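Local coordinates for minor fimbrium subunit Mfa5 (Porphyromonas gingivalis ATCC 33277, PDB 6TO1), which serves as an accessory subunit of the minor fimbriae, pili that mediate biofilm formation and adhesion to host cells and to other oral bacteria, at residues His384-Thr387 and Ala391-Ala394. Sequence-based numbering, arbitrary orientation.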
# COMPACT_ATOMS: atom_id res chain seq x y z
N HIS A 384 -25.78 6.11 10.68
CA HIS A 384 -25.11 7.36 10.33
C HIS A 384 -25.81 8.59 10.91
O HIS A 384 -25.47 9.72 10.55
CB HIS A 384 -25.00 7.50 8.81
CG HIS A 384 -23.93 6.65 8.20
ND1 HIS A 384 -24.02 5.28 8.15
CD2 HIS A 384 -22.76 6.98 7.62
CE1 HIS A 384 -22.95 4.80 7.54
NE2 HIS A 384 -22.17 5.81 7.22
N PHE A 385 -26.78 8.38 11.80
CA PHE A 385 -27.36 9.43 12.62
C PHE A 385 -26.90 9.24 14.06
O PHE A 385 -26.81 8.11 14.55
CB PHE A 385 -28.90 9.37 12.58
CG PHE A 385 -29.55 10.13 13.67
CD1 PHE A 385 -29.71 11.50 13.58
CD2 PHE A 385 -30.01 9.48 14.82
CE1 PHE A 385 -30.32 12.21 14.59
CE2 PHE A 385 -30.60 10.20 15.84
CZ PHE A 385 -30.78 11.56 15.72
N PHE A 386 -26.63 10.34 14.75
CA PHE A 386 -26.51 10.29 16.20
C PHE A 386 -26.94 11.61 16.82
O PHE A 386 -26.93 12.65 16.17
CB PHE A 386 -25.08 9.88 16.64
CG PHE A 386 -23.98 10.81 16.19
CD1 PHE A 386 -23.66 11.92 16.95
CD2 PHE A 386 -23.23 10.54 15.06
CE1 PHE A 386 -22.63 12.77 16.57
CE2 PHE A 386 -22.20 11.39 14.67
CZ PHE A 386 -21.90 12.49 15.44
N THR A 387 -27.39 11.53 18.07
CA THR A 387 -27.74 12.73 18.80
C THR A 387 -26.47 13.39 19.31
O THR A 387 -25.47 12.73 19.60
CB THR A 387 -28.66 12.41 19.99
OG1 THR A 387 -28.01 11.44 20.81
CG2 THR A 387 -29.99 11.85 19.50
N ALA A 391 -20.75 12.69 24.59
CA ALA A 391 -19.99 11.48 24.28
C ALA A 391 -20.04 11.15 22.79
O ALA A 391 -19.04 10.70 22.22
CB ALA A 391 -20.51 10.31 25.10
N ASN A 392 -21.19 11.35 22.14
CA ASN A 392 -21.24 11.07 20.71
C ASN A 392 -20.40 12.07 19.93
O ASN A 392 -19.68 11.69 19.00
CB ASN A 392 -22.69 11.08 20.22
CG ASN A 392 -23.49 9.89 20.72
OD1 ASN A 392 -22.93 8.86 21.08
ND2 ASN A 392 -24.79 10.04 20.74
N LEU A 393 -20.47 13.34 20.31
CA LEU A 393 -19.71 14.38 19.62
C LEU A 393 -18.21 14.14 19.74
O LEU A 393 -17.46 14.31 18.78
CB LEU A 393 -20.07 15.75 20.18
CG LEU A 393 -21.50 16.24 19.99
CD1 LEU A 393 -21.82 17.49 20.77
CD2 LEU A 393 -21.78 16.47 18.48
N ALA A 394 -17.76 13.72 20.93
CA ALA A 394 -16.33 13.55 21.13
C ALA A 394 -15.77 12.42 20.28
O ALA A 394 -14.62 12.48 19.83
CB ALA A 394 -16.04 13.30 22.61
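With chi1 at 61°, Phe386 swings its ring between its own backbone N and carbonyl carbon, which sends it out to Asn392; Asn392 answers with CG set anti to its carbonyl carbon, which carries the amide to the carbonyl of Thr387. There Asn392 ND2 donates to the main-chain O of Thr387, 3.0 Å away. The bond is nearly straight, 162° at the hydrogen, and its acceptor lies almost exactly in the Asn392 amide plane, so the amide is well turned for donation; on the acceptor side ND2 sits tilted from the carbonyl plane of Thr387. Thr387 OG1 is 3.5 Å from Asn392 ND2, near but not bonded. The link joins the last residue of strand 385-387, an outermost strand of the mixed sheet of the von Willebrand factor A fold, to helix 390-395, which follows after a two-residue link in which Thr389 OG1 is hydrogen-bonded to the backbone N of Asn392. Alongside, Asn392 CB comes within 3.5 Å of Phe386 CD1, approaching the ring obliquely, while ring and amide planes stand 70° apart. Leu393 contributes a looser apolar touch: its CD2 reaches the ring edge, 4.2 Å from Phe386 CE1. Leu393 also touches Ser148, Ser152 and Phe156 of helix 143-160, and Phe386 rests on Ile361 of the neighbouring parallel strand 357-362.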